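Local coordinates for protein neuraminidase (Influenza A virus, PDB 4GDI) that forms a tetramer of neuraminidase-like beta-propellers and is predicted to remove terminal sialic acids, although its putative active site has diverged, at residues G99-A104 with L145-S150; T112-N117 with I125-G130; P35-L40 with S88-S93; S78-P83 with S93-P98. All coordinates share one frame; numbering follows the deposited sequence.

Contact 1: residues G99-A104 with L145-S150; sequences GRSSSA and LRLPNS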
# COMPACT_ATOMS: atom_id res chain seq x y z
N GLY A 99 -2.33 -0.54 24.70
CA GLY A 99 -3.61 -0.55 25.40
C GLY A 99 -4.18 -1.94 25.61
O GLY A 99 -3.97 -2.83 24.79
N ARG A 100 -4.91 -2.10 26.72
CA ARG A 100 -5.57 -3.36 27.07
C ARG A 100 -7.06 -3.30 26.71
O ARG A 100 -7.70 -4.32 26.43
CB ARG A 100 -5.45 -3.65 28.57
CG ARG A 100 -4.02 -3.55 29.11
CD ARG A 100 -4.00 -3.75 30.62
NE ARG A 100 -4.11 -5.16 30.98
CZ ARG A 100 -3.07 -5.96 31.19
NH1 ARG A 100 -1.82 -5.51 31.09
NH2 ARG A 100 -3.27 -7.23 31.52
N SER A 101 -7.62 -2.10 26.77
CA SER A 101 -8.95 -1.85 26.25
C SER A 101 -8.95 -0.50 25.54
O SER A 101 -8.04 0.31 25.72
CB SER A 101 -10.00 -1.89 27.35
OG SER A 101 -9.84 -0.85 28.32
N SER A 102 -9.96 -0.26 24.73
CA SER A 102 -9.95 0.95 23.91
C SER A 102 -11.32 1.42 23.44
O SER A 102 -12.33 0.74 23.58
CB SER A 102 -9.06 0.74 22.69
OG SER A 102 -9.76 0.04 21.68
N SER A 103 -11.32 2.63 22.89
CA SER A 103 -12.46 3.13 22.16
C SER A 103 -11.93 4.14 21.16
O SER A 103 -10.92 4.79 21.41
CB SER A 103 -13.45 3.81 23.10
OG SER A 103 -14.62 4.21 22.40
N ALA A 104 -12.59 4.26 20.02
CA ALA A 104 -12.16 5.20 19.01
C ALA A 104 -13.36 5.74 18.25
O ALA A 104 -14.40 5.10 18.13
CB ALA A 104 -11.18 4.52 18.04
N LEU A 145 -9.18 1.04 35.16
CA LEU A 145 -10.05 1.74 34.23
C LEU A 145 -10.32 0.83 33.03
O LEU A 145 -9.43 0.11 32.57
CB LEU A 145 -9.44 3.05 33.79
CG LEU A 145 -9.33 4.08 34.91
CD1 LEU A 145 -8.58 5.29 34.42
CD2 LEU A 145 -10.71 4.46 35.44
N ARG A 146 -11.56 0.88 32.55
CA ARG A 146 -12.02 -0.00 31.49
C ARG A 146 -12.75 0.78 30.41
O ARG A 146 -13.73 1.47 30.68
CB ARG A 146 -12.94 -1.09 32.06
CG ARG A 146 -12.28 -1.90 33.17
CD ARG A 146 -13.16 -3.01 33.68
NE ARG A 146 -14.37 -2.61 34.39
CZ ARG A 146 -14.41 -2.14 35.64
NH1 ARG A 146 -13.30 -1.88 36.31
NH2 ARG A 146 -15.59 -1.88 36.20
N LEU A 147 -12.23 0.70 29.19
CA LEU A 147 -12.90 1.22 28.01
C LEU A 147 -13.77 0.14 27.35
O LEU A 147 -13.47 -1.04 27.46
CB LEU A 147 -11.86 1.78 27.04
CG LEU A 147 -11.24 3.07 27.59
CD1 LEU A 147 -9.87 3.43 26.96
CD2 LEU A 147 -12.22 4.21 27.38
N PRO A 148 -14.84 0.55 26.65
CA PRO A 148 -15.85 -0.46 26.27
C PRO A 148 -15.55 -1.33 25.04
O PRO A 148 -16.34 -2.23 24.75
CB PRO A 148 -17.09 0.38 26.01
CG PRO A 148 -16.57 1.71 25.59
CD PRO A 148 -15.29 1.92 26.34
N ASN A 149 -14.45 -1.09 24.34
CA ASN A 149 -14.12 -1.85 23.14
C ASN A 149 -15.24 -1.78 22.11
O ASN A 149 -15.68 -2.77 21.54
CB ASN A 149 -13.77 -3.30 23.51
CG ASN A 149 -12.72 -3.36 24.59
OD1 ASN A 149 -11.64 -2.77 24.45
ND2 ASN A 149 -13.04 -4.03 25.68
N SER A 150 -15.71 -0.56 21.90
CA SER A 150 -16.67 -0.26 20.86
C SER A 150 -16.49 1.22 20.56
O SER A 150 -15.89 1.93 21.36
CB SER A 150 -18.09 -0.51 21.37
OG SER A 150 -19.03 -0.56 20.31
O HOH W 1 -8.75 -1.87 30.63
O HOH W 2 -10.21 -2.52 22.21

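Contact 2: residues T112-N117 with I125-G130; sequences TVLVAN and IMIKYG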
# COMPACT_ATOMS: atom_id res chain seq x y z
N THR A 112 -10.36 10.52 17.50
CA THR A 112 -10.12 10.44 18.93
C THR A 112 -9.97 8.96 19.30
O THR A 112 -10.83 8.14 18.96
CB THR A 112 -11.28 11.03 19.74
OG1 THR A 112 -11.49 12.40 19.36
CG2 THR A 112 -10.99 10.96 21.22
N VAL A 113 -8.89 8.63 19.98
CA VAL A 113 -8.61 7.27 20.40
C VAL A 113 -8.33 7.27 21.89
O VAL A 113 -7.56 8.09 22.36
CB VAL A 113 -7.36 6.70 19.67
CG1 VAL A 113 -7.01 5.32 20.21
CG2 VAL A 113 -7.57 6.67 18.16
N LEU A 114 -8.97 6.37 22.62
CA LEU A 114 -8.69 6.19 24.04
C LEU A 114 -8.18 4.77 24.29
O LEU A 114 -8.69 3.79 23.73
CB LEU A 114 -9.95 6.42 24.88
CG LEU A 114 -10.64 7.79 24.82
CD1 LEU A 114 -11.70 7.84 23.71
CD2 LEU A 114 -11.27 8.08 26.17
N VAL A 115 -7.17 4.66 25.14
CA VAL A 115 -6.67 3.35 25.57
C VAL A 115 -6.47 3.32 27.07
O VAL A 115 -6.16 4.35 27.69
CB VAL A 115 -5.33 2.98 24.91
CG1 VAL A 115 -5.50 2.66 23.42
CG2 VAL A 115 -4.32 4.08 25.11
N ALA A 116 -6.60 2.13 27.65
CA ALA A 116 -6.33 1.95 29.07
C ALA A 116 -5.11 1.07 29.24
O ALA A 116 -4.95 0.09 28.51
CB ALA A 116 -7.53 1.35 29.76
N ASN A 117 -4.22 1.45 30.16
CA ASN A 117 -3.02 0.67 30.46
C ASN A 117 -2.78 0.60 31.97
O ASN A 117 -3.32 1.41 32.74
CB ASN A 117 -1.78 1.28 29.81
CG ASN A 117 -1.73 1.06 28.30
OD1 ASN A 117 -1.32 0.00 27.82
ND2 ASN A 117 -2.15 2.07 27.56
N ILE A 125 -5.90 6.12 31.70
CA ILE A 125 -6.34 6.27 30.33
C ILE A 125 -5.60 7.43 29.69
O ILE A 125 -5.33 8.45 30.35
CB ILE A 125 -7.89 6.46 30.28
CG1 ILE A 125 -8.56 5.09 30.44
CG2 ILE A 125 -8.32 7.12 28.97
CD1 ILE A 125 -10.08 5.15 30.69
N MET A 126 -5.21 7.26 28.42
CA MET A 126 -4.74 8.39 27.64
C MET A 126 -5.56 8.53 26.37
O MET A 126 -6.11 7.56 25.83
CB MET A 126 -3.23 8.31 27.34
CG MET A 126 -2.76 7.07 26.64
SD MET A 126 -0.95 7.04 26.38
CE MET A 126 -0.78 5.27 26.14
N ILE A 127 -5.66 9.78 25.92
CA ILE A 127 -6.49 10.14 24.78
C ILE A 127 -5.59 10.79 23.76
O ILE A 127 -4.75 11.64 24.09
CB ILE A 127 -7.59 11.12 25.20
CG1 ILE A 127 -8.33 10.57 26.42
CG2 ILE A 127 -8.53 11.40 24.03
CD1 ILE A 127 -9.42 11.47 26.94
N LYS A 128 -5.76 10.36 22.51
CA LYS A 128 -5.04 10.94 21.38
C LYS A 128 -6.05 11.56 20.42
O LYS A 128 -7.09 10.95 20.11
CB LYS A 128 -4.25 9.83 20.70
CG LYS A 128 -3.12 10.28 19.80
CD LYS A 128 -2.30 9.07 19.38
CE LYS A 128 -1.38 9.36 18.19
NZ LYS A 128 -0.88 8.10 17.55
N TYR A 129 -5.77 12.78 19.97
CA TYR A 129 -6.59 13.41 18.94
C TYR A 129 -5.65 13.67 17.77
O TYR A 129 -4.67 14.39 17.91
CB TYR A 129 -7.22 14.70 19.46
CG TYR A 129 -8.22 15.30 18.52
CD1 TYR A 129 -9.45 14.71 18.32
CD2 TYR A 129 -7.94 16.47 17.82
CE1 TYR A 129 -10.37 15.25 17.46
CE2 TYR A 129 -8.86 17.03 16.96
CZ TYR A 129 -10.07 16.41 16.78
OH TYR A 129 -10.99 16.95 15.92
N GLY A 130 -5.93 13.07 16.62
CA GLY A 130 -4.94 13.03 15.55
C GLY A 130 -3.63 12.40 16.02
O GLY A 130 -3.63 11.31 16.60

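Contact 3: residues P35-L40 with S88-S93; sequences PGDLIL and STLSTS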
# COMPACT_ATOMS: atom_id res chain seq x y z
N PRO A 35 -3.28 -18.32 7.25
CA PRO A 35 -2.00 -17.96 6.66
C PRO A 35 -1.04 -17.40 7.71
O PRO A 35 -1.49 -16.99 8.77
CB PRO A 35 -2.37 -16.90 5.62
CG PRO A 35 -3.67 -16.34 6.08
CD PRO A 35 -4.38 -17.46 6.78
N GLY A 36 0.26 -17.42 7.42
CA GLY A 36 1.25 -16.87 8.33
C GLY A 36 1.24 -15.35 8.31
O GLY A 36 0.76 -14.73 7.37
N ASP A 37 1.78 -14.74 9.37
CA ASP A 37 1.92 -13.29 9.45
C ASP A 37 0.57 -12.59 9.56
O ASP A 37 0.43 -11.42 9.20
CB ASP A 37 2.70 -12.75 8.24
CG ASP A 37 4.19 -13.08 8.33
OD1 ASP A 37 4.74 -13.03 9.44
OD2 ASP A 37 4.80 -13.40 7.28
N LEU A 38 -0.41 -13.32 10.07
CA LEU A 38 -1.69 -12.73 10.40
C LEU A 38 -1.60 -12.24 11.83
O LEU A 38 -1.06 -12.93 12.70
CB LEU A 38 -2.79 -13.77 10.28
CG LEU A 38 -4.13 -13.39 9.68
CD1 LEU A 38 -3.97 -12.92 8.25
CD2 LEU A 38 -5.06 -14.59 9.74
N ILE A 39 -2.09 -11.03 12.08
CA ILE A 39 -2.16 -10.51 13.44
C ILE A 39 -3.47 -10.97 14.08
O ILE A 39 -4.55 -10.62 13.60
CB ILE A 39 -2.07 -8.99 13.45
CG1 ILE A 39 -0.80 -8.54 12.72
CG2 ILE A 39 -2.12 -8.47 14.89
CD1 ILE A 39 -0.62 -7.05 12.66
N LEU A 40 -3.36 -11.75 15.14
CA LEU A 40 -4.51 -12.29 15.84
C LEU A 40 -5.11 -11.24 16.77
O LEU A 40 -4.39 -10.59 17.53
CB LEU A 40 -4.10 -13.52 16.65
CG LEU A 40 -3.55 -14.66 15.79
CD1 LEU A 40 -3.16 -15.82 16.66
CD2 LEU A 40 -4.57 -15.08 14.75
N SER A 88 -5.93 -8.67 8.60
CA SER A 88 -4.95 -8.02 9.47
C SER A 88 -3.58 -8.71 9.39
O SER A 88 -3.37 -9.79 9.94
CB SER A 88 -5.48 -7.98 10.90
OG SER A 88 -6.60 -7.09 11.03
N THR A 89 -2.67 -8.08 8.67
CA THR A 89 -1.31 -8.57 8.53
C THR A 89 -0.35 -7.43 8.81
O THR A 89 -0.76 -6.28 8.94
CB THR A 89 -1.03 -9.03 7.10
OG1 THR A 89 -0.92 -7.87 6.27
CG2 THR A 89 -2.15 -9.94 6.59
N LEU A 90 0.94 -7.75 8.83
CA LEU A 90 1.98 -6.76 9.09
C LEU A 90 2.02 -5.65 8.06
O LEU A 90 2.48 -4.55 8.34
CB LEU A 90 3.34 -7.45 9.13
CG LEU A 90 3.58 -8.38 10.31
CD1 LEU A 90 4.95 -9.02 10.17
CD2 LEU A 90 3.45 -7.60 11.63
N SER A 91 1.53 -5.94 6.86
CA SER A 91 1.53 -4.95 5.78
C SER A 91 0.28 -4.08 5.78
O SER A 91 0.29 -2.97 5.27
CB SER A 91 1.63 -5.65 4.42
OG SER A 91 2.67 -6.62 4.41
N THR A 92 -0.82 -4.60 6.32
CA THR A 92 -2.10 -3.92 6.20
C THR A 92 -2.57 -3.25 7.50
O THR A 92 -3.52 -2.48 7.49
CB THR A 92 -3.20 -4.91 5.80
OG1 THR A 92 -3.32 -5.91 6.82
CG2 THR A 92 -2.86 -5.58 4.49
N SER A 93 -1.93 -3.58 8.62
CA SER A 93 -2.40 -3.14 9.93
C SER A 93 -1.46 -2.12 10.52
O SER A 93 -0.25 -2.24 10.38
CB SER A 93 -2.51 -4.33 10.90
OG SER A 93 -3.46 -5.28 10.45

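Contact 4: residues S78-P83 with S93-P98; sequences SLYKTP and SEMILP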
# COMPACT_ATOMS: atom_id res chain seq x y z
N SER A 78 -1.18 -3.95 22.54
CA SER A 78 -1.32 -2.73 21.75
C SER A 78 -2.55 -2.77 20.86
O SER A 78 -2.96 -3.83 20.35
CB SER A 78 -0.06 -2.51 20.90
OG SER A 78 1.05 -2.16 21.71
N LEU A 79 -3.15 -1.60 20.69
CA LEU A 79 -4.26 -1.38 19.80
C LEU A 79 -3.78 -1.16 18.36
O LEU A 79 -2.85 -0.37 18.12
CB LEU A 79 -5.01 -0.12 20.27
CG LEU A 79 -6.10 0.41 19.35
CD1 LEU A 79 -7.32 -0.52 19.36
CD2 LEU A 79 -6.47 1.84 19.78
N TYR A 80 -4.43 -1.83 17.41
CA TYR A 80 -4.12 -1.73 15.99
C TYR A 80 -5.40 -1.39 15.25
O TYR A 80 -6.49 -1.56 15.78
CB TYR A 80 -3.64 -3.09 15.42
CG TYR A 80 -2.26 -3.53 15.82
CD1 TYR A 80 -1.96 -3.87 17.13
CD2 TYR A 80 -1.25 -3.66 14.86
CE1 TYR A 80 -0.69 -4.30 17.49
CE2 TYR A 80 0.02 -4.09 15.20
CZ TYR A 80 0.30 -4.40 16.52
OH TYR A 80 1.56 -4.83 16.86
N LYS A 81 -5.26 -0.94 14.01
CA LYS A 81 -6.41 -0.85 13.13
C LYS A 81 -6.06 -1.29 11.72
O LYS A 81 -4.93 -1.13 11.24
CB LYS A 81 -7.01 0.55 13.12
CG LYS A 81 -6.30 1.57 12.27
CD LYS A 81 -7.22 2.76 12.01
CE LYS A 81 -6.48 3.94 11.38
NZ LYS A 81 -7.43 4.90 10.74
N THR A 82 -7.07 -1.87 11.07
CA THR A 82 -6.95 -2.44 9.74
C THR A 82 -8.18 -2.03 8.93
O THR A 82 -9.30 -2.07 9.45
CB THR A 82 -6.94 -3.99 9.83
OG1 THR A 82 -5.82 -4.40 10.61
CG2 THR A 82 -6.85 -4.62 8.45
N PRO A 83 -8.00 -1.65 7.65
CA PRO A 83 -9.16 -1.41 6.79
C PRO A 83 -10.07 -2.62 6.74
O PRO A 83 -9.60 -3.75 6.62
CB PRO A 83 -8.55 -1.13 5.41
CG PRO A 83 -7.17 -0.67 5.69
CD PRO A 83 -6.73 -1.40 6.94
N SER A 93 -1.93 -3.58 8.62
CA SER A 93 -2.40 -3.14 9.93
C SER A 93 -1.46 -2.12 10.52
O SER A 93 -0.25 -2.24 10.38
CB SER A 93 -2.51 -4.33 10.90
OG SER A 93 -3.46 -5.28 10.45
N GLU A 94 -2.02 -1.12 11.18
CA GLU A 94 -1.23 -0.06 11.79
C GLU A 94 -1.32 -0.18 13.31
O GLU A 94 -2.41 -0.30 13.85
CB GLU A 94 -1.76 1.30 11.35
CG GLU A 94 -1.26 2.48 12.12
CD GLU A 94 -1.90 3.78 11.69
OE1 GLU A 94 -2.81 3.74 10.83
OE2 GLU A 94 -1.50 4.85 12.21
N MET A 95 -0.19 -0.15 13.99
CA MET A 95 -0.19 -0.09 15.44
C MET A 95 -0.44 1.37 15.85
O MET A 95 0.23 2.27 15.37
CB MET A 95 1.14 -0.58 16.02
CG MET A 95 1.18 -0.54 17.54
SD MET A 95 2.87 -0.63 18.19
CE MET A 95 3.20 -2.38 18.13
N ILE A 96 -1.42 1.59 16.73
CA ILE A 96 -1.84 2.94 17.10
C ILE A 96 -1.29 3.41 18.45
O ILE A 96 -0.68 4.48 18.53
CB ILE A 96 -3.38 3.07 17.13
CG1 ILE A 96 -3.96 2.80 15.74
CG2 ILE A 96 -3.78 4.47 17.61
CD1 ILE A 96 -5.46 2.72 15.72
N LEU A 97 -1.54 2.63 19.49
CA LEU A 97 -1.10 2.94 20.86
C LEU A 97 -1.03 1.64 21.66
O LEU A 97 -1.67 0.66 21.29
CB LEU A 97 -2.11 3.87 21.56
CG LEU A 97 -2.11 5.38 21.26
CD1 LEU A 97 -3.32 5.99 21.88
CD2 LEU A 97 -0.85 6.08 21.79
N PRO A 98 -0.26 1.63 22.75
CA PRO A 98 -0.37 0.52 23.70
C PRO A 98 -1.71 0.60 24.42
O PRO A 98 -2.18 1.71 24.70
CB PRO A 98 0.77 0.76 24.69
CG PRO A 98 1.08 2.20 24.57
CD PRO A 98 0.76 2.61 23.17

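Contact 1: residues G99-A104 with L145-S150
Ser101, Ser102 and Ser103 meet Leu147, Asn149 and Ser150 in a buried, mainly polar contact whose centre lies about 10 Å from the centre of the chain, where an edge strand of one sheet runs beside an irregular loop. Small hydroxyls suit the place, because a serine can bond a peptide without pushing the two backbones apart. Ser101 OG stands between its own backbone N and carbonyl carbon (chi1 65°), which brings it to the peptide of Leu147; Leu147 N donates to Ser101 OG over 3.0 Å in a fairly straight bond. Water 1 joins that same OG to Leu145 O.

Asn149 grips Ser102 by both its N-H and its C=O, with the side chain and the backbone respectively: Ser102 N gives to Asn149 OD1 at 3.0 Å, tilted 30° from the amide carbonyl plane, while Asn149 N gives to Ser102 O at 2.9 Å. Asparagine tolerates the left-handed backbone here well. Its OD1 takes a second proton from water 2, which in turn accepts from Ser102 OG, a hydroxyl also bonded to Tyr45.

In propeller terms the loop 145-150 carries the chain from outer strand 132-138 of one blade to inner strand 153-155 of the next, and it crosses beside inner strand 101-106 on the way. Further along, Ser103 OG donates to Ser150 O at 2.8 Å in the carbonyl plane. Leu147 lays its CB and CD1 along the backbone of Ser101 and Ser102, and its apolar neighbours are Leu114, Ile125 and Val163, between neighbouring sheets.

Contact 2: residues T112-N117 with I125-G130
Leu114 and Ile127 lie alongside each other on one face of two antiparallel strands, pointing the same way. Leu114 CD2 is the bump: it settles between two isoleucines, 3.9 Å from Ile127 CG1 and 4.2 Å from Ile125 CG2. The other branch of Ile127 closes on the next neighbour, with CG2 3.8 Å from Thr112 CG2. Beside the short methyl of Ala116 the longer arm of Ile125 stands up from the sheet, with CG1 3.9 Å from Ala116 CB. Thr112 OG1 comes in at the edge of the Tyr129 ring, in its plane, 3.3 Å from Tyr129 CD1; the phenol hydroxyl itself bonds Asp107. Leu179 from the next sheet covers Thr112, Leu114 and Ile127.

On the reverse face Val115 CG2 presses against Met126 CG at 3.7 Å. The flexible thioether then runs on past the valine, bringing Met126 CE within 3.8 Å of Asn117 ND2, an amide that donates to Pro98 O. Met126 also packs on Pro23 of a neighbouring subunit.

Beta-branched valine, isoleucine and threonine suit such extended backbones, which here exchange paired bonds between Val113 and Lys128 and between Val115 and Met126. This is the beta hairpin that supplies the two middle strands of a four-stranded antiparallel propeller blade.

Contact 3: residues P35-L40 with S88-S93
Asp37 reaches the loop 88-93 first. Its backbone bends through a left-handed conformation, and its carboxylate passes obliquely across Leu90, with Asp37 OD1 4.1 Å from Leu90 CD1. The carbonyl of Asp37 points into the loop, where its closest approach is a CA-H...O contact from Thr89 CA to Asp37 O at 3.4 Å; this buried oxygen has no hydrogen-bond partner in the model.

Leu38 turns its CB away, yet its end swings back; chi1 of -140° lies off the staggered positions and sets Leu38 CD1 3.9 Å from Thr89 CG2. At Ile39 the backbones are joined. Ile39 N donates to Ser88 O at 2.8 Å, nearly straight, although it approaches 34° out of the carbonyl plane. The Ile39 side chain is stretched straight into the curl of the loop, where CD1 comes 3.8 Å from Ser93 CB and 4.2 Å from Leu90 CD2. A long, branched aliphatic residue suits a position ringed by a turn, and Tyr80 and Ala59 border it too.

The loop that receives it is held by its own hydroxyls. Thr89 OG1 accepts from Ser91 N (3.2 Å) in an ST turn, Thr89 N gives to Thr92 OG1 (2.9 Å), and Thr89 O accepts from both Thr92 N and Ser93 N. Leu90 packs on Pro35 of a second subunit, and Ser91 touches Ser91 of two neighbouring subunits, consistent with a place near the tetramer axis.

A single backbone hydrogen bond and mainly apolar packing, Ile39 foremost, join the segments, which suggests that the loop is shaped largely by its own threonine and backbone bonds.

Contact 4: residues S78-P83 with S93-P98
Tyr80 and Met95 carry one face of this strand pair, crossing at a slant. Met95 CB sits over one face of the ring, toward its rim, 4.0 Å from the Tyr80 ring centroid: a CH-pi contact. The rest of the thioether continues past it, its sulfur oblique to the ring in a looser Met-aromatic contact; a bend at chi3 (-81°) turns the methyl back, so that Met95 CE comes 3.2 Å from Tyr80 OH. A methionine can follow a ring in this way because it is long, unbranched and flexible.

On the other face Lys81 and Glu94 lie side by side and point the same way, Lys81 CE 3.7 Å from Glu94 OE1. The ammonium nitrogen is too far from the carboxylate for a salt bridge, and Lys81 instead makes a cation-pi contact with Phe54. Ile96 crosses the lysine at about a right angle, its CD1 3.7 Å from Lys81 CB, an apolar cover for the aliphatic part of the lysine.

At the end of the first strand Thr82 OG1 and Ser93 OG share a short hydrogen bond of 2.5 Å, in which either may be the donor; Thr82 OG1 is also bonded to Ser88 OG.

Between Leu79 and Tyr80 the register shifts by one. Leu79 faces both Ile96 and Leu97: Ile96 N gives to Leu79 O at 2.8 Å, and Leu79 N gives to Leu97 O, also 2.8 Å. Met95 makes backbone hydrogen bonds to a second subunit. The arrangement is a beta hairpin interrupted by a classic bulge, forming the third and outermost strands of a propeller blade.

Overall arrangement
Contacts 1 and 2 build one blade: strands 101-106 and 111-117 are sheet neighbours, and contact 2 is nested in the chain loop that contact 1 closes. Contacts 3 and 4 belong to the preceding blade and share Ser93, with Ile39 lying against Tyr80. The two blades meet where Leu79 packs on Val113. All four contacts are largely buried, but contact 1, closest to the chain centre, does not reach a second subunit as the others do; it is polar and uses waters. Contacts 2 and 4 are hairpins, the first chiefly aliphatic, with a threonine-tyrosine pair at one end, the second mixing ring, charge and bulge. Contact 3, farthest out, is loop-borne.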